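Transcobalamin-1 (Homo sapiens, PDB 4KKI) binds vitamin B12 with femtomolar affinity, recognises corrinoids broadly and protects cobalamin from the acid of the stomach. Local coordinates at residues K74-I79 with N107-L112; Q78-V83 with Y114-I119; L147-L152 with K297-I302; Y161-V166 with T196-S201. All coordinates share one frame; numbering follows the deposited sequence.

Contact 1. Residues K74-I79 with N107-L112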
loop_
_atom_site.group_PDB
_atom_site.type_symbol
_atom_site.label_atom_id
_atom_site.label_comp_id
_atom_site.label_asym_id
_atom_site.label_seq_id
_atom_site.Cartn_x
_atom_site.Cartn_y
_atom_site.Cartn_z
ATOM N N LYS A 74 -10.895 -17.758 -1.989
ATOM C CA LYS A 74 -10.091 -17.465 -0.813
ATOM C C LYS A 74 -10.516 -16.142 -0.189
ATOM O O LYS A 74 -10.618 -16.029 1.031
ATOM C CB LYS A 74 -8.602 -17.422 -1.161
ATOM C CG LYS A 74 -7.710 -17.135 0.040
ATOM C CD LYS A 74 -6.248 -17.015 -0.351
ATOM C CE LYS A 74 -5.389 -16.661 0.856
ATOM N NZ LYS A 74 -3.985 -16.346 0.475
ATOM N N MET A 75 -10.768 -15.145 -1.033
ATOM C CA MET A 75 -11.115 -13.817 -0.541
ATOM C C MET A 75 -12.456 -13.821 0.178
ATOM O O MET A 75 -12.598 -13.219 1.241
ATOM C CB MET A 75 -11.139 -12.791 -1.673
ATOM C CG MET A 75 -11.442 -11.380 -1.187
ATOM S SD MET A 75 -11.871 -10.218 -2.495
ATOM C CE MET A 75 -13.375 -10.951 -3.134
ATOM N N ILE A 76 -13.434 -14.502 -0.411
ATOM C CA ILE A 76 -14.766 -14.595 0.174
ATOM C C ILE A 76 -14.695 -15.262 1.541
ATOM O O ILE A 76 -15.332 -14.816 2.497
ATOM C CB ILE A 76 -15.733 -15.376 -0.738
ATOM C CG1 ILE A 76 -15.909 -14.649 -2.071
ATOM C CG2 ILE A 76 -17.085 -15.563 -0.059
ATOM C CD1 ILE A 76 -16.454 -13.242 -1.934
ATOM N N GLN A 77 -13.901 -16.325 1.628
ATOM C CA GLN A 77 -13.691 -17.034 2.882
ATOM C C GLN A 77 -13.083 -16.108 3.935
ATOM O O GLN A 77 -13.505 -16.111 5.090
ATOM C CB GLN A 77 -12.792 -18.252 2.661
ATOM C CG GLN A 77 -12.513 -19.059 3.917
ATOM C CD GLN A 77 -11.557 -20.209 3.670
ATOM O OE1 GLN A 77 -11.090 -20.413 2.549
ATOM N NE2 GLN A 77 -11.259 -20.969 4.718
ATOM N N GLN A 78 -12.097 -15.313 3.532
ATOM C CA GLN A 78 -11.484 -14.348 4.440
ATOM C C GLN A 78 -12.489 -13.285 4.874
ATOM O O GLN A 78 -12.548 -12.918 6.047
ATOM C CB GLN A 78 -10.270 -13.679 3.792
ATOM C CG GLN A 78 -9.068 -14.591 3.617
ATOM C CD GLN A 78 -7.873 -13.870 3.019
ATOM O OE1 GLN A 78 -8.006 -12.779 2.460
ATOM N NE2 GLN A 78 -6.698 -14.476 3.136
ATOM N N ILE A 79 -13.274 -12.794 3.920
ATOM C CA ILE A 79 -14.257 -11.755 4.200
ATOM C C ILE A 79 -15.338 -12.264 5.151
ATOM O O ILE A 79 -15.664 -11.606 6.138
ATOM C CB ILE A 79 -14.894 -11.210 2.904
ATOM C CG1 ILE A 79 -13.854 -10.429 2.095
ATOM C CG2 ILE A 79 -16.089 -10.322 3.225
ATOM C CD1 ILE A 79 -14.355 -9.939 0.750
ATOM N N ASN A 107 -21.729 -7.655 -9.440
ATOM C CA ASN A 107 -21.874 -9.103 -9.471
ATOM C C ASN A 107 -22.602 -9.595 -8.227
ATOM O O ASN A 107 -23.046 -8.792 -7.405
ATOM C CB ASN A 107 -20.514 -9.789 -9.606
ATOM C CG ASN A 107 -19.639 -9.600 -8.385
ATOM O OD1 ASN A 107 -19.784 -8.627 -7.646
ATOM N ND2 ASN A 107 -18.718 -10.532 -8.169
ATOM N N ALA A 108 -22.725 -10.910 -8.092
ATOM C CA ALA A 108 -23.435 -11.489 -6.957
ATOM C C ALA A 108 -22.711 -11.219 -5.639
ATOM O O ALA A 108 -23.344 -11.028 -4.601
ATOM C CB ALA A 108 -23.640 -12.984 -7.161
ATOM N N GLU A 109 -21.382 -11.196 -5.689
ATOM C CA GLU A 109 -20.574 -10.995 -4.490
ATOM C C GLU A 109 -20.661 -9.559 -3.973
ATOM O O GLU A 109 -20.363 -9.292 -2.809
ATOM C CB GLU A 109 -19.114 -11.386 -4.744
ATOM C CG GLU A 109 -18.866 -12.891 -4.844
ATOM C CD GLU A 109 -19.368 -13.496 -6.144
ATOM O OE1 GLU A 109 -19.576 -14.727 -6.187
ATOM O OE2 GLU A 109 -19.549 -12.743 -7.124
ATOM N N GLU A 110 -21.078 -8.644 -4.841
ATOM C CA GLU A 110 -21.225 -7.241 -4.471
ATOM C C GLU A 110 -22.339 -7.052 -3.443
ATOM O O GLU A 110 -22.335 -6.085 -2.682
ATOM C CB GLU A 110 -21.499 -6.386 -5.708
ATOM C CG GLU A 110 -21.360 -4.893 -5.469
ATOM C CD GLU A 110 -21.793 -4.070 -6.664
ATOM O OE1 GLU A 110 -21.262 -2.955 -6.842
ATOM O OE2 GLU A 110 -22.667 -4.537 -7.423
ATOM N N ASN A 111 -23.289 -7.983 -3.427
ATOM C CA ASN A 111 -24.370 -7.963 -2.450
ATOM C C ASN A 111 -23.874 -8.043 -1.009
ATOM O O ASN A 111 -24.541 -7.562 -0.093
ATOM C CB ASN A 111 -25.365 -9.096 -2.719
ATOM C CG ASN A 111 -26.391 -8.733 -3.776
ATOM O OD1 ASN A 111 -26.125 -8.825 -4.973
ATOM N ND2 ASN A 111 -27.575 -8.324 -3.334
ATOM N N LEU A 112 -22.705 -8.648 -0.815
ATOM C CA LEU A 112 -22.126 -8.801 0.518
ATOM C C LEU A 112 -21.878 -7.446 1.168
ATOM O O LEU A 112 -21.926 -7.315 2.390
ATOM C CB LEU A 112 -20.819 -9.600 0.464
ATOM C CG LEU A 112 -20.883 -11.130 0.451
ATOM C CD1 LEU A 112 -21.515 -11.659 -0.829
ATOM C CD2 LEU A 112 -19.492 -11.719 0.646
#
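I76 and E109 lie where the backbones come closest at this end, CA of I76 being 8.3 Å from CA of E109; three residues on in both segments, CA of I79 and CA of L112 stand 9.2 Å apart, so residues 109-112 keep step with one turn of helix 69-85. The side chain of I76 does most of the reaching. Its CG1 branch lies beside the backbone N, anti to the carbonyl carbon (chi1 -62°), and carries I76 CD1 out to meet E109 CG at 3.8 Å. The two side chains cross at about a right angle, and E109 offers its aliphatic part: the chain bends at chi2 (74°), which turns the carboxylate aside from the methyl. L112 takes part with one branch, L112 CD2, which lies 4.3 Å from I76 CD1 and 4.5 Å from I79 CG2. It thus sits across both isoleucines with rather open spacing. Helix 92-102 packs on the same two residues, I98 and L102 touching I79 and L102 also touching I76. This is plain packing within the mainly helical alpha domain, well away from the cobalamin. With methyls and methylenes alone meeting across it, the contact rests on dispersion and the burial of apolar surface, and the acid of E109 takes part through its hydrocarbon stem.

Contact 2. Residues Q78-V83 with Y114-I119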
loop_
_atom_site.group_PDB
_atom_site.type_symbol
_atom_site.label_atom_id
_atom_site.label_comp_id
_atom_site.label_asym_id
_atom_site.label_seq_id
_atom_site.Cartn_x
_atom_site.Cartn_y
_atom_site.Cartn_z
ATOM N N GLN A 78 -12.097 -15.313 3.532
ATOM C CA GLN A 78 -11.484 -14.348 4.440
ATOM C C GLN A 78 -12.489 -13.285 4.874
ATOM O O GLN A 78 -12.548 -12.918 6.047
ATOM C CB GLN A 78 -10.270 -13.679 3.792
ATOM C CG GLN A 78 -9.068 -14.591 3.617
ATOM C CD GLN A 78 -7.873 -13.870 3.019
ATOM O OE1 GLN A 78 -8.006 -12.779 2.460
ATOM N NE2 GLN A 78 -6.698 -14.476 3.136
ATOM N N ILE A 79 -13.274 -12.794 3.920
ATOM C CA ILE A 79 -14.257 -11.755 4.200
ATOM C C ILE A 79 -15.338 -12.264 5.151
ATOM O O ILE A 79 -15.664 -11.606 6.138
ATOM C CB ILE A 79 -14.894 -11.210 2.904
ATOM C CG1 ILE A 79 -13.854 -10.429 2.095
ATOM C CG2 ILE A 79 -16.089 -10.322 3.225
ATOM C CD1 ILE A 79 -14.355 -9.939 0.750
ATOM N N LYS A 80 -15.876 -13.443 4.857
ATOM C CA LYS A 80 -16.905 -14.035 5.704
ATOM C C LYS A 80 -16.374 -14.325 7.105
ATOM O O LYS A 80 -17.094 -14.181 8.091
ATOM C CB LYS A 80 -17.475 -15.307 5.070
ATOM C CG LYS A 80 -18.396 -15.049 3.885
ATOM C CD LYS A 80 -18.983 -16.342 3.343
ATOM C CE LYS A 80 -19.984 -16.072 2.227
ATOM N NZ LYS A 80 -20.509 -17.336 1.637
ATOM N N TYR A 81 -15.108 -14.721 7.189
ATOM C CA TYR A 81 -14.489 -15.012 8.474
ATOM C C TYR A 81 -14.336 -13.754 9.323
ATOM O O TYR A 81 -14.737 -13.729 10.486
ATOM C CB TYR A 81 -13.129 -15.683 8.281
ATOM C CG TYR A 81 -12.309 -15.757 9.548
ATOM C CD1 TYR A 81 -12.644 -16.642 10.565
ATOM C CD2 TYR A 81 -11.200 -14.942 9.727
ATOM C CE1 TYR A 81 -11.896 -16.712 11.726
ATOM C CE2 TYR A 81 -10.447 -15.004 10.884
ATOM C CZ TYR A 81 -10.799 -15.891 11.879
ATOM O OH TYR A 81 -10.049 -15.955 13.030
ATOM N N ASN A 82 -13.755 -12.714 8.736
ATOM C CA ASN A 82 -13.545 -11.459 9.447
ATOM C C ASN A 82 -14.851 -10.778 9.847
ATOM O O ASN A 82 -14.961 -10.227 10.939
ATOM C CB ASN A 82 -12.675 -10.505 8.625
ATOM C CG ASN A 82 -11.215 -10.920 8.603
ATOM O OD1 ASN A 82 -10.463 -10.625 9.531
ATOM N ND2 ASN A 82 -10.807 -11.606 7.540
ATOM N N VAL A 83 -15.841 -10.826 8.962
ATOM C CA VAL A 83 -17.128 -10.197 9.234
ATOM C C VAL A 83 -17.871 -10.894 10.373
ATOM O O VAL A 83 -18.452 -10.239 11.240
ATOM C CB VAL A 83 -18.015 -10.153 7.967
ATOM C CG1 VAL A 83 -19.468 -9.879 8.327
ATOM C CG2 VAL A 83 -17.494 -9.102 6.993
ATOM N N TYR A 114 -23.801 -4.783 0.854
ATOM C CA TYR A 114 -25.061 -4.239 1.342
ATOM C C TYR A 114 -25.770 -5.189 2.302
ATOM O O TYR A 114 -26.567 -4.757 3.134
ATOM C CB TYR A 114 -25.958 -3.860 0.164
ATOM C CG TYR A 114 -25.255 -2.968 -0.833
ATOM C CD1 TYR A 114 -25.053 -1.619 -0.563
ATOM C CD2 TYR A 114 -24.774 -3.474 -2.033
ATOM C CE1 TYR A 114 -24.403 -0.798 -1.465
ATOM C CE2 TYR A 114 -24.123 -2.660 -2.942
ATOM C CZ TYR A 114 -23.941 -1.324 -2.652
ATOM O OH TYR A 114 -23.294 -0.509 -3.552
ATOM N N ASP A 115 -25.471 -6.479 2.194
ATOM C CA ASP A 115 -26.052 -7.469 3.096
ATOM C C ASP A 115 -25.381 -7.436 4.466
ATOM O O ASP A 115 -25.987 -7.805 5.471
ATOM C CB ASP A 115 -25.968 -8.875 2.495
ATOM C CG ASP A 115 -26.892 -9.059 1.305
ATOM O OD1 ASP A 115 -27.900 -8.325 1.213
ATOM O OD2 ASP A 115 -26.614 -9.940 0.464
ATOM N N TYR A 116 -24.129 -6.987 4.500
ATOM C CA TYR A 116 -23.384 -6.899 5.752
ATOM C C TYR A 116 -23.279 -5.457 6.238
ATOM O O TYR A 116 -22.725 -5.195 7.308
ATOM C CB TYR A 116 -21.980 -7.487 5.586
ATOM C CG TYR A 116 -21.947 -8.972 5.299
ATOM C CD1 TYR A 116 -22.929 -9.819 5.797
ATOM C CD2 TYR A 116 -20.932 -9.526 4.528
ATOM C CE1 TYR A 116 -22.900 -11.178 5.536
ATOM C CE2 TYR A 116 -20.894 -10.882 4.262
ATOM C CZ TYR A 116 -21.881 -11.703 4.767
ATOM O OH TYR A 116 -21.844 -13.053 4.503
ATOM N N HIS A 117 -23.813 -4.533 5.443
ATOM C CA HIS A 117 -23.749 -3.101 5.737
ATOM C C HIS A 117 -22.315 -2.613 5.939
ATOM O O HIS A 117 -22.021 -1.878 6.883
ATOM C CB HIS A 117 -24.625 -2.751 6.945
ATOM C CG HIS A 117 -26.093 -2.841 6.666
ATOM N ND1 HIS A 117 -26.878 -1.729 6.449
ATOM C CD2 HIS A 117 -26.913 -3.911 6.548
ATOM C CE1 HIS A 117 -28.122 -2.110 6.219
ATOM N NE2 HIS A 117 -28.171 -3.429 6.274
ATOM N N LEU A 118 -21.432 -3.022 5.035
ATOM C CA LEU A 118 -20.013 -2.704 5.142
ATOM C C LEU A 118 -19.738 -1.217 4.953
ATOM O O LEU A 118 -18.803 -0.672 5.543
ATOM C CB LEU A 118 -19.204 -3.525 4.134
ATOM C CG LEU A 118 -19.313 -5.042 4.299
ATOM C CD1 LEU A 118 -18.376 -5.765 3.340
ATOM C CD2 LEU A 118 -19.031 -5.445 5.740
ATOM N N ILE A 119 -20.551 -0.567 4.127
ATOM C CA ILE A 119 -20.412 0.864 3.893
ATOM C C ILE A 119 -20.709 1.626 5.179
ATOM O O ILE A 119 -19.966 2.529 5.563
ATOM C CB ILE A 119 -21.349 1.350 2.767
ATOM C CG1 ILE A 119 -20.926 0.750 1.425
ATOM C CG2 ILE A 119 -21.345 2.867 2.678
ATOM C CD1 ILE A 119 -21.798 1.189 0.264
#
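V83 meets Y116 and L118 where helix 69-85 packs against the bend between helices 111-115 and 118-135, inside the alpha6-alpha6 helical barrel that forms the N-terminal domain. The backbones are nearest at V83 and Y116, whose CA atoms are 7.9 Å apart. The close-packed part is built by the two branches of V83. V83 CG1, placed anti to the backbone N (chi1 164°), lies over one face of the Y116 ring in a CH-pi contact, 4.1 Å from the ring centroid and 15° off the normal. It is displaced toward the rim, with Y116 CG at 4.0 Å from V83 CG1. The second branch, V83 CG2, turns to the buried L118 and touches L118 CD2 at 4.2 Å. L118 also rests on I98 and I99 of helix 92-102. The bend itself is made at H117, which has positive phi and serves both as the first residue beyond one helix and as the N-cap of the next; this lets Y116 and L118 face V83 together. Toward solvent the packing thins out. The exposed K80 runs past the phenol end of Y116 with an extended chain beyond CG, and the approach there is one of methylene to hydroxyl: K80 CG stands 4.0 Å from Y116 OH.

Contact 3. Residues L147-L152 with K297-I302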
loop_
_atom_site.group_PDB
_atom_site.type_symbol
_atom_site.label_atom_id
_atom_site.label_comp_id
_atom_site.label_asym_id
_atom_site.label_seq_id
_atom_site.Cartn_x
_atom_site.Cartn_y
_atom_site.Cartn_z
ATOM N N LEU A 147 -6.639 6.169 5.564
ATOM C CA LEU A 147 -7.603 7.261 5.601
ATOM C C LEU A 147 -8.016 7.640 4.184
ATOM O O LEU A 147 -9.176 7.971 3.930
ATOM C CB LEU A 147 -7.010 8.476 6.311
ATOM C CG LEU A 147 -8.019 9.474 6.876
ATOM C CD1 LEU A 147 -8.726 8.881 8.086
ATOM C CD2 LEU A 147 -7.339 10.781 7.236
ATOM N N SER A 148 -7.058 7.581 3.263
ATOM C CA SER A 148 -7.324 7.869 1.860
ATOM C C SER A 148 -8.136 6.740 1.247
ATOM O O SER A 148 -9.053 6.977 0.462
ATOM C CB SER A 148 -6.016 8.050 1.090
ATOM O OG SER A 148 -5.236 9.092 1.643
ATOM N N LEU A 149 -7.783 5.509 1.605
ATOM C CA LEU A 149 -8.556 4.345 1.189
ATOM C C LEU A 149 -10.003 4.477 1.658
ATOM O O LEU A 149 -10.932 4.135 0.929
ATOM C CB LEU A 149 -7.937 3.056 1.737
ATOM C CG LEU A 149 -6.718 2.483 1.012
ATOM C CD1 LEU A 149 -6.135 1.304 1.781
ATOM C CD2 LEU A 149 -7.096 2.062 -0.396
ATOM N N ASP A 150 -10.183 4.986 2.875
ATOM C CA ASP A 150 -11.517 5.159 3.447
ATOM C C ASP A 150 -12.362 6.132 2.636
ATOM O O ASP A 150 -13.485 5.815 2.244
ATOM C CB ASP A 150 -11.425 5.639 4.895
ATOM C CG ASP A 150 -10.747 4.634 5.800
ATOM O OD1 ASP A 150 -10.778 3.428 5.479
ATOM O OD2 ASP A 150 -10.176 5.053 6.828
ATOM N N VAL A 151 -11.816 7.318 2.394
ATOM C CA VAL A 151 -12.513 8.336 1.622
ATOM C C VAL A 151 -12.803 7.840 0.208
ATOM O O VAL A 151 -13.894 8.051 -0.319
ATOM C CB VAL A 151 -11.707 9.649 1.564
ATOM C CG1 VAL A 151 -12.401 10.669 0.672
ATOM C CG2 VAL A 151 -11.513 10.207 2.965
ATOM N N LEU A 152 -11.827 7.164 -0.392
ATOM C CA LEU A 152 -11.972 6.639 -1.747
ATOM C C LEU A 152 -13.145 5.669 -1.847
ATOM O O LEU A 152 -13.989 5.792 -2.736
ATOM C CB LEU A 152 -10.679 5.953 -2.197
ATOM C CG LEU A 152 -10.679 5.274 -3.570
ATOM C CD1 LEU A 152 -11.028 6.266 -4.670
ATOM C CD2 LEU A 152 -9.328 4.619 -3.846
ATOM N N LYS A 297 -4.965 1.221 -15.739
ATOM C CA LYS A 297 -6.123 1.282 -14.859
ATOM C C LYS A 297 -5.775 1.937 -13.531
ATOM O O LYS A 297 -4.633 1.867 -13.074
ATOM C CB LYS A 297 -6.671 -0.126 -14.611
ATOM C CG LYS A 297 -7.219 -0.815 -15.854
ATOM C CD LYS A 297 -8.522 -0.178 -16.303
ATOM C CE LYS A 297 -9.086 -0.874 -17.528
ATOM N NZ LYS A 297 -10.351 -0.235 -17.990
ATOM N N THR A 298 -6.762 2.584 -12.919
ATOM C CA THR A 298 -6.610 3.129 -11.574
ATOM C C THR A 298 -7.795 2.695 -10.722
ATOM O O THR A 298 -8.749 2.105 -11.229
ATOM C CB THR A 298 -6.556 4.670 -11.569
ATOM O OG1 THR A 298 -7.884 5.201 -11.679
ATOM C CG2 THR A 298 -5.698 5.195 -12.713
ATOM N N PHE A 299 -7.742 3.001 -9.431
ATOM C CA PHE A 299 -8.851 2.692 -8.534
ATOM C C PHE A 299 -10.136 3.432 -8.914
ATOM O O PHE A 299 -11.222 3.053 -8.483
ATOM C CB PHE A 299 -8.481 2.993 -7.080
ATOM C CG PHE A 299 -7.592 1.955 -6.447
ATOM C CD1 PHE A 299 -7.261 0.796 -7.128
ATOM C CD2 PHE A 299 -7.098 2.138 -5.168
ATOM C CE1 PHE A 299 -6.446 -0.158 -6.546
ATOM C CE2 PHE A 299 -6.287 1.185 -4.578
ATOM C CZ PHE A 299 -5.961 0.035 -5.268
ATOM N N LEU A 300 -10.013 4.482 -9.721
ATOM C CA LEU A 300 -11.180 5.262 -10.128
ATOM C C LEU A 300 -11.974 4.598 -11.249
ATOM O O LEU A 300 -13.053 5.064 -11.614
ATOM C CB LEU A 300 -10.771 6.674 -10.542
ATOM C CG LEU A 300 -10.137 7.523 -9.441
ATOM C CD1 LEU A 300 -9.878 8.927 -9.951
ATOM C CD2 LEU A 300 -11.020 7.549 -8.204
ATOM N N ASP A 301 -11.439 3.508 -11.793
ATOM C CA ASP A 301 -12.135 2.758 -12.835
ATOM C C ASP A 301 -13.144 1.784 -12.238
ATOM O O ASP A 301 -13.791 1.022 -12.957
ATOM C CB ASP A 301 -11.133 2.016 -13.718
ATOM C CG ASP A 301 -10.277 2.957 -14.529
ATOM O OD1 ASP A 301 -10.780 4.037 -14.901
ATOM O OD2 ASP A 301 -9.102 2.626 -14.788
ATOM N N ILE A 302 -13.270 1.815 -10.916
ATOM C CA ILE A 302 -14.256 1.004 -10.219
ATOM C C ILE A 302 -15.665 1.554 -10.438
ATOM O O ILE A 302 -16.028 2.607 -9.909
ATOM C CB ILE A 302 -13.949 0.929 -8.712
ATOM C CG1 ILE A 302 -12.641 0.170 -8.480
ATOM C CG2 ILE A 302 -15.089 0.259 -7.966
ATOM C CD1 ILE A 302 -12.191 0.137 -7.035
#
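L149 is the first residue of 147-152 to touch the other segment: L149 CD2 comes 4.3 Å from F299 CE2, at an oblique angle to the ring. The nearest atoms of the same side chain and the bound cyanocobalamin are about 4 Å apart, so L149 touches F299 and also comes near the ligand. One turn later L152 makes the main contact. Its CG is anti to the backbone N (chi1 177°), and the two methyls part company. L152 CD2 goes to the edge of the F299 ring, near the ring plane, 3.6 Å from F299 CD2 and 3.7 Å from F299 CB, the two side chains crossing at about a right angle. L152 CD1 meets L300 CD2 at 3.8 Å. F299 and L300 sit in a short 3-10 turn whose start is shaped by an ST turn: T298 OG1 accepts from L300 N at 3.0 Å. D301 OD2 closes back on T298 N, also at 3.0 Å, approached from above the carboxylate plane. The F299 backbone N is held by Q249. Around this buried patch, M190 of helix 185-203 touches both L149 and F299, while A96 and L97 of helix 92-102 pack on L149; helix 144-156 thus joins the stretch after helix 284-294 within a shared helical core.

Contact 4. Residues Y161-V166 with T196-S201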
loop_
_atom_site.group_PDB
_atom_site.type_symbol
_atom_site.label_atom_id
_atom_site.label_comp_id
_atom_site.label_asym_id
_atom_site.label_seq_id
_atom_site.Cartn_x
_atom_site.Cartn_y
_atom_site.Cartn_z
ATOM N N TYR A 161 -19.958 10.781 4.032
ATOM C CA TYR A 161 -18.731 11.349 4.572
ATOM C C TYR A 161 -18.772 12.868 4.456
ATOM O O TYR A 161 -19.406 13.411 3.553
ATOM C CB TYR A 161 -17.504 10.794 3.838
ATOM C CG TYR A 161 -17.463 11.125 2.362
ATOM C CD1 TYR A 161 -18.147 10.346 1.438
ATOM C CD2 TYR A 161 -16.737 12.214 1.890
ATOM C CE1 TYR A 161 -18.116 10.640 0.091
ATOM C CE2 TYR A 161 -16.699 12.517 0.539
ATOM C CZ TYR A 161 -17.392 11.724 -0.355
ATOM O OH TYR A 161 -17.369 12.008 -1.699
ATOM N N SER A 162 -18.098 13.549 5.375
ATOM C CA SER A 162 -18.054 15.005 5.354
ATOM C C SER A 162 -16.906 15.501 4.486
ATOM O O SER A 162 -15.744 15.187 4.743
ATOM C CB SER A 162 -17.910 15.558 6.771
ATOM O OG SER A 162 -17.780 16.969 6.751
ATOM N N THR A 163 -17.233 16.275 3.456
ATOM C CA THR A 163 -16.213 16.854 2.594
ATOM C C THR A 163 -15.396 17.878 3.372
ATOM O O THR A 163 -14.205 18.056 3.121
ATOM C CB THR A 163 -16.825 17.532 1.358
ATOM O OG1 THR A 163 -17.697 18.587 1.777
ATOM C CG2 THR A 163 -17.609 16.525 0.531
ATOM N N ALA A 164 -16.049 18.548 4.316
ATOM C CA ALA A 164 -15.374 19.501 5.188
ATOM C C ALA A 164 -14.307 18.789 6.008
ATOM O O ALA A 164 -13.222 19.324 6.231
ATOM C CB ALA A 164 -16.377 20.185 6.101
ATOM N N GLU A 165 -14.627 17.576 6.445
ATOM C CA GLU A 165 -13.686 16.749 7.189
ATOM C C GLU A 165 -12.469 16.437 6.323
ATOM O O GLU A 165 -11.337 16.430 6.803
ATOM C CB GLU A 165 -14.358 15.447 7.626
ATOM C CG GLU A 165 -13.873 14.907 8.958
ATOM C CD GLU A 165 -14.518 15.608 10.136
ATOM O OE1 GLU A 165 -15.711 15.346 10.400
ATOM O OE2 GLU A 165 -13.837 16.422 10.794
ATOM N N VAL A 166 -12.718 16.184 5.042
ATOM C CA VAL A 166 -11.654 15.895 4.086
ATOM C C VAL A 166 -10.758 17.111 3.872
ATOM O O VAL A 166 -9.532 17.012 3.949
ATOM C CB VAL A 166 -12.234 15.436 2.736
ATOM C CG1 VAL A 166 -11.138 15.330 1.693
ATOM C CG2 VAL A 166 -12.960 14.110 2.897
ATOM N N THR A 196 -9.415 13.005 -5.812
ATOM C CA THR A 196 -9.887 13.104 -7.187
ATOM C C THR A 196 -11.297 12.540 -7.310
ATOM O O THR A 196 -12.113 13.041 -8.086
ATOM C CB THR A 196 -8.944 12.367 -8.153
ATOM O OG1 THR A 196 -7.610 12.870 -7.990
ATOM C CG2 THR A 196 -9.383 12.569 -9.591
ATOM N N CYS A 197 -11.582 11.498 -6.537
ATOM C CA CYS A 197 -12.917 10.917 -6.524
ATOM C C CYS A 197 -13.929 11.921 -5.984
ATOM O O CYS A 197 -15.016 12.073 -6.538
ATOM C CB CYS A 197 -12.948 9.630 -5.695
ATOM S SG CYS A 197 -14.588 8.861 -5.602
ATOM N N VAL A 198 -13.567 12.599 -4.898
ATOM C CA VAL A 198 -14.428 13.620 -4.308
ATOM C C VAL A 198 -14.673 14.756 -5.299
ATOM O O VAL A 198 -15.784 15.278 -5.395
ATOM C CB VAL A 198 -13.824 14.188 -3.012
ATOM C CG1 VAL A 198 -14.758 15.217 -2.392
ATOM C CG2 VAL A 198 -13.538 13.066 -2.030
ATOM N N LYS A 199 -13.629 15.125 -6.037
ATOM C CA LYS A 199 -13.740 16.141 -7.078
ATOM C C LYS A 199 -14.782 15.751 -8.125
ATOM O O LYS A 199 -15.674 16.536 -8.443
ATOM C CB LYS A 199 -12.380 16.389 -7.740
ATOM C CG LYS A 199 -11.421 17.226 -6.898
ATOM C CD LYS A 199 -9.960 16.917 -7.210
ATOM C CE LYS A 199 -9.623 17.166 -8.671
ATOM N NZ LYS A 199 -8.199 16.841 -8.980
ATOM N N LYS A 200 -14.672 14.535 -8.650
ATOM C CA LYS A 200 -15.609 14.057 -9.660
ATOM C C LYS A 200 -17.014 13.981 -9.079
ATOM O O LYS A 200 -17.991 14.328 -9.741
ATOM C CB LYS A 200 -15.183 12.687 -10.192
ATOM C CG LYS A 200 -13.777 12.661 -10.760
ATOM C CD LYS A 200 -13.349 11.257 -11.141
ATOM C CE LYS A 200 -13.850 10.885 -12.518
ATOM N NZ LYS A 200 -13.268 11.783 -13.553
ATOM N N SER A 201 -17.099 13.542 -7.827
ATOM C CA SER A 201 -18.371 13.433 -7.127
ATOM C C SER A 201 -19.028 14.800 -6.935
ATOM O O SER A 201 -20.250 14.922 -7.006
ATOM C CB SER A 201 -18.174 12.743 -5.776
ATOM O OG SER A 201 -19.398 12.642 -5.072
HETATM O O HOH W 1 -19.435 10.076 -3.545
#
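Y161 holds its CG between the backbone N and the carbonyl carbon (chi1 62°), the crowded position, and S201 holds its OG anti to the backbone N (chi1 179°); these two settings bring the two hydroxyls within reach of one water. They do not bond directly, since Y161 OH and S201 OG are 4.0 Å apart. Water 1 joins them instead, 3.0 Å from S201 OG and at a long, weak 3.4 Å from Y161 OH, lying at the edge of the tyrosine ring and in its plane. V198 CG2 comes 4.0 Å from Y161 OH and 4.1 Å from Y161 CE2, at an oblique angle to the ring, the two side chains running antiparallel alongside one another. Here the loop into helix 163-169 is laid against helix 185-203 of the alpha-helical barrel, with S162 as N-cap, its OG accepting from E165 N. The nearby C197 is tied to C155 of helix 144-156 by a disulfide, and Y161 also packs on L154 and C155 of that helix. In the first turn of helix 163-169, T163 CG2 comes to 4.3 Å from V198 CG1, while I207 touches both T163 and S201.

All four contacts belong to the helical N-terminal domain and fall into two groups. Contacts 1 and 2 share helices 69-85 and 111-115 and have Q78 and I79 in common; their centres are about 8 Å apart, and L112 of one touches L118 of the other. Contacts 3 and 4 have centres about 12 Å apart and touch through L300 with T196 and C197, and through V151 with V198. The first pair closes before contact 3 opens, and contact 4 forms within the chain span of contact 3. Centres of contacts 1 and 4 are about 27 Å apart. The two groups thus tie together different helices of one cobalamin-binding domain, and of the four contacts only contact 3 reaches the ligand's neighbourhood.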